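Local coordinates for choline dehydrogenase and related flavoproteins (Aspergillus oryzae, PDB 3Q9T), which probably catalyses the oxidation of formate as a glucose-methanol-choline family oxidase that carries 8-formyl-FAD at its catalytic site, at residues 67-72 against 446-451; 301-306 against 428-433; 305-310 against 422-427. All blocks are in the same frame, centred on the assembly; numbering follows the deposited sequence.

Interaction 1. Residues 67-72 against 446-451; sequences YKTTMV and INLNFF
I446 lies against T69, with I446 CB 3.5 Å from T69 CB, while its CD1 reaches forward to Y67. A branched aliphatic chain suits this buried place, where two beta-branched residues press together across the strands. Water completes the polar side: one molecule accepts from I446 N and donates to K68 O, and another joins I446 O to T70 OG1. The direct backbone bonds straddle N447. T70 N gives to I446 O (2.8 Å), and L448 N gives to T70 O (2.8 Å), the latter almost straight at 176°. T70 thus bonds to both neighbours of N447, as in a parallel bridge, and the two segments run in directions 35° apart. The amide of N447 turns back on its own chain: OD1 accepts from N449 N at 3.0 Å, an Asx turn, with the donor above the carbonyl plane rather than on a lone pair. L448 CD1 meets M71 SD at 3.8 Å. The M71 CB points away from this segment, and the bend at chi2 (-76°) returns the sulfur to it. F450 ends the run: its N binds M71 O at 3.0 Å, and ring carbon CE2 of F450 lies 4.1 Å from M71 SD, an oblique Met-aromatic contact that suits a soft sulfur beside a ring. Beyond the contact, Y67 OH bonds to the FAD-binding E270 and its ring lies nearly parallel to that of W65. The arrangement is a single bridge tying the hairpin of strands 67-74 and 77-81 to strand 445-447 beside the flavin pocket.

Interaction 2. Residues 301-306 against 428-433; sequences GQNLMD and SDPGEV
G301, a loop residue just before the weakly bonded strand 302-304, receives an almost straight bond from V433 N to its O (2.7 Å). Farther along, L304 and G431 form an antiparallel hydrogen-bonded pair, short but bent from G431 N to L304 O (2.7 Å), and weak from L304 N to G431 O. The antiparallel sense is only local, for strands 302-304 and 431-433 splay to 112° in direction, and a water fills in midway: it accepts from N303 N and donates to both G431 O and Q302 OE1. Glycine fits position 301 because its phi is positive and a CB would clash with V433 O.

Of the side chains, Q302 and E432 lie side by side. Q302 bends at chi2 (-59°), bringing NE2 within 3.0 Å of E432 OE2. The bond lies in the amide plane and uses the anti lone pair of E432 OE2; the carboxylate and amide planes are nearly perpendicular. P430 fits its ring against the other strand, CB 3.4 Å from N303 CA, and M305 SD reaches P430 CB at 4.2 Å; the methyl M305 CE comes to 3.1 Å from S428 O. Toward the interior, L304 CD2 touches V433 CG2 (4.2 Å), and helix 267-277 covers this pair through F269.

The glutamine amide is held at both ends, which should fix its flip, with NE2 on the carboxylate and OE1 on the water. A neutral amide thereby gives the partly exposed carboxylate of E432 a directional bond.

Interaction 3. Residues 305-310 against 422-427; sequences MDHPGV and DLVRPI
P308 and L423 form the apolar centre, P308 CG lying 3.8 Å from L423 CB. The first torsion of the leucine (chi1 -155°), with CG roughly anti to the backbone N, brings CD1 near P308 CG as well. Next to them P308 CD meets P426 CB at 4.3 Å, and M305 CE reaches P426 CG at 3.5 Å, the methionine and proline sliding past each other in opposite directions. Rigid rings and a flexible thioether suit a place where one chain enters its strand and the other leaves its own, and close, non-directional packing is needed; D456 of helix 454-473 touches L423 and P426 as well.

Farther out, the methyl V424 CG2 sits over one face of the H307 ring, 4.2 Å from its centroid, a CH-pi contact offset toward the rim. D422 crosses H307 obliquely, its OD1 3.2 Å from H307 CB; this buried oxygen has no partner in the model. ND1 of H307 bonds to ND1 of H510, whose ring stands at about 90° to it, while H307 NE2 lies 3.0 Å from V424 O. H307 N donates to D306 OD1 (2.6 Å), from above the carboxylate plane.

L423 N closes the polar edge by donating to P308 O at 3.1 Å. G309 and D422 beside it form an antiparallel non-hydrogen-bonded pair, where strand 308-316 begins and strand 415-423 ends, within the large mixed sheet of a GMC oxidoreductase.

In the fold
The three contacts lie close together in the fold: interactions 1 and 2 have centres 9 Å apart, and interaction 3 lies 12 Å from each. Interactions 1 and 2 meet in the three-stranded antiparallel sheet 302-304, 431-434, 445-447, where a probable backbone hydrogen bond joins E432 N to N447 O. Interactions 2 and 3 share M305 and D306, the link from that sheet to strand 308-316 of the large mixed sheet, and 422-427 leads on to 428-433. F450 and F451 of interaction 1 pack on D306, H307 and P308. In sequence, 67-72 comes first, then 301-310, 422-433 and 446-451, so distant segments converge next to the flavin pocket, the side chain of Y67 about 5 Å from the cofactor (nearest atoms).

Interaction 1. Residues 67-72 against 446-451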
loop_
_atom_site.group_PDB
_atom_site.type_symbol
_atom_site.label_atom_id
_atom_site.label_comp_id
_atom_site.label_asym_id
_atom_site.label_seq_id
_atom_site.Cartn_x
_atom_site.Cartn_y
_atom_site.Cartn_z
ATOM N N TYR A 67 6.801 11.138 -5.528
ATOM C CA TYR A 67 6.633 10.890 -4.102
ATOM C C TYR A 67 5.867 9.608 -3.770
ATOM O O TYR A 67 4.882 9.247 -4.436
ATOM C CB TYR A 67 5.877 12.049 -3.453
ATOM C CG TYR A 67 6.540 13.395 -3.578
ATOM C CD1 TYR A 67 7.780 13.635 -3.004
ATOM C CD2 TYR A 67 5.907 14.448 -4.242
ATOM C CE1 TYR A 67 8.390 14.881 -3.105
ATOM C CE2 TYR A 67 6.506 15.686 -4.349
ATOM C CZ TYR A 67 7.747 15.895 -3.777
ATOM O OH TYR A 67 8.343 17.117 -3.872
ATOM N N LYS A 68 6.300 8.953 -2.701
ATOM C CA LYS A 68 5.445 8.020 -1.987
ATOM C C LYS A 68 4.402 8.832 -1.230
ATOM O O LYS A 68 4.744 9.847 -0.612
ATOM C CB LYS A 68 6.262 7.231 -0.965
ATOM C CG LYS A 68 7.316 6.298 -1.566
ATOM C CD LYS A 68 8.103 5.628 -0.459
ATOM C CE LYS A 68 8.896 4.431 -0.976
ATOM N NZ LYS A 68 9.734 3.867 0.124
ATOM N N THR A 69 3.138 8.410 -1.289
ATOM C CA THR A 69 2.127 8.967 -0.400
ATOM C C THR A 69 1.012 7.997 -0.034
ATOM O O THR A 69 0.596 7.171 -0.841
ATOM C CB THR A 69 1.517 10.344 -0.894
ATOM O OG1 THR A 69 0.209 10.152 -1.428
ATOM C CG2 THR A 69 2.386 11.023 -1.884
ATOM N N THR A 70 0.549 8.103 1.207
ATOM C CA THR A 70 -0.569 7.304 1.692
ATOM C C THR A 70 -1.876 7.865 1.139
ATOM O O THR A 70 -2.228 9.029 1.386
ATOM C CB THR A 70 -0.633 7.303 3.241
ATOM O OG1 THR A 70 0.552 6.709 3.773
ATOM C CG2 THR A 70 -1.872 6.539 3.757
ATOM N N MET A 71 -2.588 7.024 0.401
ATOM C CA MET A 71 -3.820 7.415 -0.273
ATOM C C MET A 71 -4.989 7.336 0.684
ATOM O O MET A 71 -5.820 8.242 0.752
ATOM C CB MET A 71 -4.065 6.505 -1.476
ATOM C CG MET A 71 -2.990 6.637 -2.563
ATOM S SD MET A 71 -3.176 8.160 -3.532
ATOM C CE MET A 71 -1.468 8.685 -3.614
ATOM N N VAL A 72 -5.056 6.232 1.413
ATOM C CA VAL A 72 -6.056 6.081 2.440
ATOM C C VAL A 72 -5.486 5.433 3.680
ATOM O O VAL A 72 -4.624 4.556 3.599
ATOM C CB VAL A 72 -7.367 5.393 1.922
ATOM C CG1 VAL A 72 -7.196 4.867 0.518
ATOM C CG2 VAL A 72 -7.855 4.331 2.872
ATOM N N ILE A 446 3.419 12.080 3.533
ATOM C CA ILE A 446 2.192 12.576 2.930
ATOM C C ILE A 446 1.058 11.579 3.119
ATOM O O ILE A 446 1.115 10.452 2.625
ATOM C CB ILE A 446 2.380 12.860 1.398
ATOM C CG1 ILE A 446 3.635 13.718 1.147
ATOM C CG2 ILE A 446 1.124 13.504 0.806
ATOM C CD1 ILE A 446 3.912 14.039 -0.324
ATOM N N ASN A 447 0.036 12.009 3.849
ATOM C CA ASN A 447 -1.195 11.251 3.996
ATOM C C ASN A 447 -2.393 12.048 3.462
ATOM O O ASN A 447 -2.677 13.141 3.961
ATOM C CB ASN A 447 -1.416 10.892 5.458
ATOM C CG ASN A 447 -2.744 10.218 5.684
ATOM O OD1 ASN A 447 -3.308 9.632 4.771
ATOM N ND2 ASN A 447 -3.271 10.327 6.897
ATOM N N LEU A 448 -3.067 11.519 2.435
ATOM C CA LEU A 448 -4.190 12.219 1.794
ATOM C C LEU A 448 -5.517 11.952 2.491
ATOM O O LEU A 448 -6.491 12.662 2.283
ATOM C CB LEU A 448 -4.319 11.808 0.318
ATOM C CG LEU A 448 -3.204 12.265 -0.620
ATOM C CD1 LEU A 448 -3.341 11.638 -1.993
ATOM C CD2 LEU A 448 -3.225 13.782 -0.705
ATOM N N ASN A 449 -5.558 10.879 3.271
ATOM C CA ASN A 449 -6.713 10.574 4.092
ATOM C C ASN A 449 -8.012 10.484 3.291
ATOM O O ASN A 449 -9.068 10.917 3.750
ATOM C CB ASN A 449 -6.834 11.588 5.229
ATOM C CG ASN A 449 -7.723 11.094 6.361
ATOM O OD1 ASN A 449 -7.718 9.908 6.691
ATOM N ND2 ASN A 449 -8.496 12.005 6.959
ATOM N N PHE A 450 -7.922 9.913 2.097
ATOM C CA PHE A 450 -9.085 9.719 1.248
ATOM C C PHE A 450 -10.087 8.797 1.940
ATOM O O PHE A 450 -9.712 7.758 2.524
ATOM C CB PHE A 450 -8.675 9.080 -0.088
ATOM C CG PHE A 450 -8.047 10.023 -1.078
ATOM C CD1 PHE A 450 -8.418 11.369 -1.133
ATOM C CD2 PHE A 450 -7.127 9.548 -2.006
ATOM C CE1 PHE A 450 -7.866 12.219 -2.067
ATOM C CE2 PHE A 450 -6.549 10.408 -2.944
ATOM C CZ PHE A 450 -6.930 11.737 -2.982
ATOM N N PHE A 451 -11.361 9.166 1.870
ATOM C CA PHE A 451 -12.438 8.297 2.328
ATOM C C PHE A 451 -12.433 8.045 3.858
ATOM O O PHE A 451 -12.935 7.029 4.336
ATOM C CB PHE A 451 -12.414 6.985 1.538
ATOM C CG PHE A 451 -12.642 7.173 0.059
ATOM C CD1 PHE A 451 -13.874 7.625 -0.416
ATOM C CD2 PHE A 451 -11.632 6.912 -0.861
ATOM C CE1 PHE A 451 -14.093 7.811 -1.757
ATOM C CE2 PHE A 451 -11.847 7.099 -2.228
ATOM C CZ PHE A 451 -13.076 7.546 -2.678
HETATM O O HOH W 1 4.415 9.658 2.264
HETATM O O HOH W 2 2.867 8.019 3.972
#

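Interaction 2. Residues 301-306 against 428-433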
loop_
_atom_site.group_PDB
_atom_site.type_symbol
_atom_site.label_atom_id
_atom_site.label_comp_id
_atom_site.label_asym_id
_atom_site.label_seq_id
_atom_site.Cartn_x
_atom_site.Cartn_y
_atom_site.Cartn_z
ATOM N N GLY A 301 1.389 22.361 7.033
ATOM C CA GLY A 301 1.322 20.954 6.656
ATOM C C GLY A 301 -0.030 20.308 6.966
ATOM O O GLY A 301 -0.325 19.232 6.460
ATOM N N GLN A 302 -0.837 20.945 7.820
ATOM C CA GLN A 302 -2.186 20.448 8.114
ATOM C C GLN A 302 -3.191 20.857 7.039
ATOM O O GLN A 302 -2.872 21.661 6.162
ATOM C CB GLN A 302 -2.643 20.939 9.490
ATOM C CG GLN A 302 -1.716 20.490 10.601
ATOM C CD GLN A 302 -1.588 18.971 10.680
ATOM O OE1 GLN A 302 -2.582 18.258 10.825
ATOM N NE2 GLN A 302 -0.360 18.473 10.570
ATOM N N ASN A 303 -4.397 20.292 7.089
ATOM C CA ASN A 303 -5.442 20.660 6.132
ATOM C C ASN A 303 -5.133 20.288 4.688
ATOM O O ASN A 303 -5.665 20.893 3.763
ATOM C CB ASN A 303 -5.731 22.159 6.198
ATOM C CG ASN A 303 -5.917 22.646 7.617
ATOM O OD1 ASN A 303 -6.744 22.119 8.359
ATOM N ND2 ASN A 303 -5.128 23.638 8.013
ATOM N N LEU A 304 -4.273 19.298 4.487
ATOM C CA LEU A 304 -4.049 18.785 3.144
ATOM C C LEU A 304 -5.367 18.201 2.618
ATOM O O LEU A 304 -5.906 17.254 3.197
ATOM C CB LEU A 304 -2.969 17.716 3.177
ATOM C CG LEU A 304 -2.860 16.866 1.926
ATOM C CD1 LEU A 304 -2.401 17.753 0.791
ATOM C CD2 LEU A 304 -1.917 15.698 2.156
ATOM N N MET A 305 -5.897 18.776 1.536
ATOM C CA MET A 305 -7.139 18.271 0.937
ATOM C C MET A 305 -6.968 18.036 -0.560
ATOM O O MET A 305 -6.410 18.880 -1.276
ATOM C CB MET A 305 -8.312 19.227 1.178
ATOM C CG MET A 305 -9.670 18.574 0.988
ATOM S SD MET A 305 -10.155 17.549 2.408
ATOM C CE MET A 305 -11.632 16.806 1.722
ATOM N N ASP A 306 -7.440 16.881 -1.022
ATOM C CA ASP A 306 -7.287 16.490 -2.419
ATOM C C ASP A 306 -8.609 15.855 -2.860
ATOM O O ASP A 306 -9.487 15.606 -2.027
ATOM C CB ASP A 306 -6.120 15.506 -2.536
ATOM C CG ASP A 306 -5.689 15.230 -3.990
ATOM O OD1 ASP A 306 -6.236 15.825 -4.928
ATOM O OD2 ASP A 306 -4.775 14.405 -4.187
ATOM N N SER A 428 -14.662 14.004 3.696
ATOM C CA SER A 428 -13.649 13.448 4.590
ATOM C C SER A 428 -12.753 14.559 5.138
ATOM O O SER A 428 -12.461 15.530 4.434
ATOM C CB SER A 428 -12.798 12.398 3.871
ATOM O OG SER A 428 -13.547 11.225 3.641
ATOM N N ASP A 429 -12.341 14.431 6.401
ATOM C CA ASP A 429 -11.363 15.343 6.984
ATOM C C ASP A 429 -10.100 15.355 6.126
ATOM O O ASP A 429 -9.832 14.395 5.418
ATOM C CB ASP A 429 -10.995 14.906 8.406
ATOM C CG ASP A 429 -12.077 15.247 9.427
ATOM O OD1 ASP A 429 -12.939 16.098 9.133
ATOM O OD2 ASP A 429 -12.067 14.656 10.523
ATOM N N PRO A 430 -9.327 16.443 6.201
ATOM C CA PRO A 430 -8.057 16.583 5.485
ATOM C C PRO A 430 -6.991 15.637 6.013
ATOM O O PRO A 430 -7.083 15.169 7.144
ATOM C CB PRO A 430 -7.640 18.025 5.782
ATOM C CG PRO A 430 -8.383 18.402 7.012
ATOM C CD PRO A 430 -9.678 17.657 6.956
ATOM N N GLY A 431 -5.989 15.362 5.189
ATOM C CA GLY A 431 -4.823 14.634 5.639
ATOM C C GLY A 431 -3.791 15.621 6.158
ATOM O O GLY A 431 -4.116 16.721 6.605
ATOM N N GLU A 432 -2.530 15.232 6.085
ATOM C CA GLU A 432 -1.460 16.103 6.547
ATOM C C GLU A 432 -0.150 15.839 5.813
ATOM O O GLU A 432 0.087 14.749 5.261
ATOM C CB GLU A 432 -1.258 15.946 8.064
ATOM C CG GLU A 432 -1.070 14.487 8.527
ATOM C CD GLU A 432 -0.741 14.385 10.008
ATOM O OE1 GLU A 432 -0.630 13.241 10.510
ATOM O OE2 GLU A 432 -0.579 15.442 10.673
ATOM N N VAL A 433 0.696 16.857 5.793
ATOM C CA VAL A 433 2.081 16.692 5.389
ATOM C C VAL A 433 2.959 16.855 6.623
ATOM O O VAL A 433 2.899 17.872 7.306
ATOM C CB VAL A 433 2.481 17.732 4.350
ATOM C CG1 VAL A 433 3.984 17.727 4.143
ATOM C CG2 VAL A 433 1.753 17.463 3.058
HETATM O O HOH W 3 -4.931 18.137 8.851
#

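Interaction 3. Residues 305-310 against 422-427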
loop_
_atom_site.group_PDB
_atom_site.type_symbol
_atom_site.label_atom_id
_atom_site.label_comp_id
_atom_site.label_asym_id
_atom_site.label_seq_id
_atom_site.Cartn_x
_atom_site.Cartn_y
_atom_site.Cartn_z
ATOM N N MET A 305 -5.897 18.776 1.536
ATOM C CA MET A 305 -7.139 18.271 0.937
ATOM C C MET A 305 -6.968 18.036 -0.560
ATOM O O MET A 305 -6.410 18.880 -1.276
ATOM C CB MET A 305 -8.312 19.227 1.178
ATOM C CG MET A 305 -9.670 18.574 0.988
ATOM S SD MET A 305 -10.155 17.549 2.408
ATOM C CE MET A 305 -11.632 16.806 1.722
ATOM N N ASP A 306 -7.440 16.881 -1.022
ATOM C CA ASP A 306 -7.287 16.490 -2.419
ATOM C C ASP A 306 -8.609 15.855 -2.860
ATOM O O ASP A 306 -9.487 15.606 -2.027
ATOM C CB ASP A 306 -6.120 15.506 -2.536
ATOM C CG ASP A 306 -5.689 15.230 -3.990
ATOM O OD1 ASP A 306 -6.236 15.825 -4.928
ATOM O OD2 ASP A 306 -4.775 14.405 -4.187
ATOM N N HIS A 307 -8.756 15.599 -4.158
ATOM C CA HIS A 307 -9.931 14.892 -4.669
ATOM C C HIS A 307 -9.608 13.411 -4.850
ATOM O O HIS A 307 -8.650 13.085 -5.550
ATOM C CB HIS A 307 -10.309 15.415 -6.050
ATOM C CG HIS A 307 -10.870 16.804 -6.061
ATOM N ND1 HIS A 307 -10.545 17.718 -7.038
ATOM C CD2 HIS A 307 -11.755 17.423 -5.244
ATOM C CE1 HIS A 307 -11.197 18.845 -6.817
ATOM N NE2 HIS A 307 -11.943 18.691 -5.739
ATOM N N PRO A 308 -10.423 12.508 -4.275
ATOM C CA PRO A 308 -10.171 11.094 -4.578
ATOM C C PRO A 308 -10.796 10.788 -5.934
ATOM O O PRO A 308 -11.780 11.430 -6.291
ATOM C CB PRO A 308 -10.928 10.363 -3.469
ATOM C CG PRO A 308 -12.096 11.270 -3.181
ATOM C CD PRO A 308 -11.667 12.690 -3.502
ATOM N N GLY A 309 -10.206 9.865 -6.688
ATOM C CA GLY A 309 -10.723 9.504 -7.988
ATOM C C GLY A 309 -10.764 7.992 -8.053
ATOM O O GLY A 309 -9.832 7.339 -7.592
ATOM N N VAL A 310 -11.859 7.434 -8.568
ATOM C CA VAL A 310 -11.852 6.033 -8.972
ATOM C C VAL A 310 -12.032 5.929 -10.485
ATOM O O VAL A 310 -13.146 5.988 -10.993
ATOM C CB VAL A 310 -12.917 5.184 -8.230
ATOM C CG1 VAL A 310 -12.985 3.772 -8.824
ATOM C CG2 VAL A 310 -12.607 5.134 -6.742
ATOM N N ASP A 422 -14.175 11.503 -10.439
ATOM C CA ASP A 422 -13.508 12.398 -9.517
ATOM C C ASP A 422 -14.532 12.988 -8.532
ATOM O O ASP A 422 -15.388 13.775 -8.931
ATOM C CB ASP A 422 -12.852 13.498 -10.349
ATOM C CG ASP A 422 -12.159 14.546 -9.515
ATOM O OD1 ASP A 422 -12.462 14.663 -8.305
ATOM O OD2 ASP A 422 -11.322 15.280 -10.090
ATOM N N LEU A 423 -14.450 12.600 -7.259
ATOM C CA LEU A 423 -15.353 13.149 -6.224
ATOM C C LEU A 423 -14.827 14.541 -5.891
ATOM O O LEU A 423 -13.750 14.718 -5.293
ATOM C CB LEU A 423 -15.344 12.282 -4.978
ATOM C CG LEU A 423 -16.490 12.209 -3.970
ATOM C CD1 LEU A 423 -15.891 12.065 -2.574
ATOM C CD2 LEU A 423 -17.453 13.389 -4.030
ATOM N N VAL A 424 -15.587 15.537 -6.297
ATOM C CA VAL A 424 -15.077 16.887 -6.377
ATOM C C VAL A 424 -15.433 17.668 -5.095
ATOM O O VAL A 424 -14.772 18.643 -4.721
ATOM C CB VAL A 424 -15.639 17.481 -7.695
ATOM C CG1 VAL A 424 -16.432 18.718 -7.457
ATOM C CG2 VAL A 424 -14.538 17.616 -8.750
ATOM N N ARG A 425 -16.451 17.180 -4.390
ATOM C CA ARG A 425 -16.884 17.748 -3.113
ATOM C C ARG A 425 -16.908 16.684 -2.011
ATOM O O ARG A 425 -17.979 16.335 -1.517
ATOM C CB ARG A 425 -18.283 18.344 -3.268
ATOM C CG ARG A 425 -18.301 19.617 -4.121
ATOM C CD ARG A 425 -18.264 20.854 -3.256
ATOM N NE ARG A 425 -17.112 20.860 -2.360
ATOM C CZ ARG A 425 -15.923 21.388 -2.649
ATOM N NH1 ARG A 425 -15.681 21.958 -3.827
ATOM N NH2 ARG A 425 -14.959 21.333 -1.757
ATOM N N PRO A 426 -15.728 16.164 -1.622
ATOM C CA PRO A 426 -15.706 15.128 -0.587
ATOM C C PRO A 426 -15.940 15.781 0.767
ATOM O O PRO A 426 -15.818 16.988 0.862
ATOM C CB PRO A 426 -14.275 14.588 -0.677
ATOM C CG PRO A 426 -13.480 15.778 -1.123
ATOM C CD PRO A 426 -14.367 16.535 -2.060
ATOM N N ILE A 427 -16.282 15.011 1.786
ATOM C CA ILE A 427 -16.421 15.591 3.114
ATOM C C ILE A 427 -15.505 14.936 4.136
ATOM O O ILE A 427 -15.576 15.260 5.321
ATOM C CB ILE A 427 -17.849 15.464 3.625
ATOM C CG1 ILE A 427 -18.258 13.987 3.615
ATOM C CG2 ILE A 427 -18.775 16.364 2.802
ATOM C CD1 ILE A 427 -19.486 13.669 4.455
#